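Local coordinates for protein interleukin-2 receptor subunit beta (Mus musculus, PDB 6DG5) that probably acts as the beta subunit of the interleukin-2 receptor, binding interleukin-2, transmitting its mitogenic signal and taking part in receptor-mediated endocytosis, at residues S130-H134 against Y135-Y139. Numbering follows the deposited sequence.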
loop_
_atom_site.group_PDB
_atom_site.type_symbol
_atom_site.label_atom_id
_atom_site.label_comp_id
_atom_site.label_asym_id
_atom_site.label_seq_id
_atom_site.Cartn_x
_atom_site.Cartn_y
_atom_site.Cartn_z
ATOM N N SER B 130 11.303 4.134 11.120
ATOM C CA SER B 130 10.504 5.124 11.826
ATOM C C SER B 130 10.046 6.202 10.856
ATOM O O SER B 130 10.635 6.398 9.790
ATOM C CB SER B 130 11.286 5.764 12.983
ATOM O OG SER B 130 11.515 4.838 14.028
ATOM N N GLN B 131 8.976 6.899 11.246
ATOM C CA GLN B 131 8.459 8.054 10.507
ATOM C C GLN B 131 8.084 7.692 9.072
ATOM O O GLN B 131 8.293 8.472 8.140
ATOM C CB GLN B 131 9.456 9.214 10.530
ATOM C CG GLN B 131 9.351 10.083 11.767
ATOM C CD GLN B 131 10.704 10.490 12.304
ATOM O OE1 GLN B 131 11.196 11.583 12.023
ATOM N NE2 GLN B 131 11.314 9.609 13.085
ATOM N N VAL B 132 7.525 6.500 8.890
ATOM C CA VAL B 132 7.048 6.047 7.589
ATOM C C VAL B 132 5.533 6.176 7.574
ATOM O O VAL B 132 4.842 5.597 8.421
ATOM C CB VAL B 132 7.485 4.604 7.295
ATOM C CG1 VAL B 132 7.004 4.187 5.915
ATOM C CG2 VAL B 132 8.993 4.478 7.398
ATOM N N SER B 133 5.016 6.935 6.613
ATOM C CA SER B 133 3.588 7.199 6.554
ATOM C C SER B 133 2.821 5.955 6.130
ATOM O O SER B 133 3.312 5.123 5.364
ATOM C CB SER B 133 3.297 8.339 5.580
ATOM O OG SER B 133 1.903 8.566 5.466
ATOM N N HIS B 134 1.596 5.833 6.648
ATOM C CA HIS B 134 0.689 4.798 6.165
ATOM C C HIS B 134 0.369 4.993 4.690
ATOM O O HIS B 134 0.030 4.029 3.996
ATOM C CB HIS B 134 -0.595 4.806 6.990
ATOM C CG HIS B 134 -1.355 6.093 6.907
ATOM N ND1 HIS B 134 -0.863 7.280 7.404
ATOM C CD2 HIS B 134 -2.568 6.381 6.380
ATOM C CE1 HIS B 134 -1.741 8.243 7.191
ATOM N NE2 HIS B 134 -2.786 7.723 6.574
ATOM N N TYR B 135 0.478 6.232 4.200
ATOM C CA TYR B 135 0.246 6.510 2.787
ATOM C C TYR B 135 1.215 5.736 1.900
ATOM O O TYR B 135 0.845 5.284 0.809
ATOM C CB TYR B 135 0.382 8.009 2.522
ATOM C CG TYR B 135 -0.729 8.872 3.073
ATOM C CD1 TYR B 135 -2.048 8.437 3.066
ATOM C CD2 TYR B 135 -0.457 10.130 3.591
ATOM C CE1 TYR B 135 -3.064 9.232 3.564
ATOM C CE2 TYR B 135 -1.464 10.931 4.090
ATOM C CZ TYR B 135 -2.766 10.478 4.077
ATOM O OH TYR B 135 -3.767 11.280 4.577
ATOM N N ILE B 136 2.459 5.577 2.348
ATOM C CA ILE B 136 3.511 4.972 1.544
ATOM C C ILE B 136 4.075 3.704 2.161
ATOM O O ILE B 136 4.973 3.096 1.572
ATOM C CB ILE B 136 4.654 5.974 1.277
ATOM C CG1 ILE B 136 5.280 6.419 2.599
ATOM C CG2 ILE B 136 4.140 7.171 0.501
ATOM C CD1 ILE B 136 6.651 7.025 2.450
ATOM N N GLU B 137 3.589 3.295 3.333
ATOM C CA GLU B 137 4.176 2.145 4.018
ATOM C C GLU B 137 4.167 0.860 3.194
ATOM O O GLU B 137 5.172 0.130 3.242
ATOM C CB GLU B 137 3.473 1.919 5.363
ATOM C CG GLU B 137 4.221 0.959 6.271
ATOM C CD GLU B 137 3.352 0.397 7.377
ATOM O OE1 GLU B 137 2.594 1.167 8.001
ATOM O OE2 GLU B 137 3.417 -0.825 7.616
ATOM N N PRO B 138 3.115 0.513 2.441
ATOM C CA PRO B 138 3.171 -0.741 1.670
ATOM C C PRO B 138 4.187 -0.727 0.540
ATOM O O PRO B 138 4.549 -1.803 0.046
ATOM C CB PRO B 138 1.742 -0.890 1.131
ATOM C CG PRO B 138 1.197 0.490 1.129
ATOM C CD PRO B 138 1.783 1.136 2.345
ATOM N N TYR B 139 4.661 0.445 0.120
ATOM C CA TYR B 139 5.595 0.561 -0.993
ATOM C C TYR B 139 7.046 0.656 -0.536
ATOM O O TYR B 139 7.887 1.173 -1.278
ATOM C CB TYR B 139 5.237 1.772 -1.855
ATOM C CG TYR B 139 3.911 1.644 -2.568
ATOM C CD1 TYR B 139 3.826 1.014 -3.801
ATOM C CD2 TYR B 139 2.746 2.155 -2.009
ATOM C CE1 TYR B 139 2.618 0.894 -4.459
ATOM C CE2 TYR B 139 1.530 2.039 -2.660
ATOM C CZ TYR B 139 1.475 1.408 -3.885
ATOM O OH TYR B 139 0.274 1.286 -4.544
#
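The carbonyl oxygen of S133 receives two backbone donors from the turn it opens. S133 O accepts I136 N at 3.2 Å, with the donor lying well above the carbonyl plane, and a weak, strongly bent second bond brings E137 N to the same S133 O at 2.7 Å. The side chain adds a bond of its own: with OG anti to the backbone N (chi1 177°), the hydroxyl curls forward to accept Y135 N, Y135 N to S133 OG being 3.0 Å at a fairly straight 154°. S133 OG is also hydrogen-bonded to Q71 OE1.

The two central residues of the turn, H134 and Y135, send their rings out side by side. Their planes are inclined at 35°, neither stacked nor edge-to-face, and H134 NE2 sits over one face of the tyrosine near its rim, 3.4 Å from Y135 CE1. H134 NE2 and Y135 OH each hydrogen-bond an acidic side chain of another protein's chain. Replacing Y135 by an alanine would probably strip the tyrosine ring from beside the imidazole and leave the acidic side chain of the other chain without this hydroxyl. Away from the rings, V132 CG1 lies 4.0 Å from E137 CA, while the E137 carboxylate is salt-bridged to R164.

The S133 bonds make an ST motif in the loop between strands 123-128 and 140-148 of the fibronectin type-III domain, presenting two aromatic side chains to a bound protein.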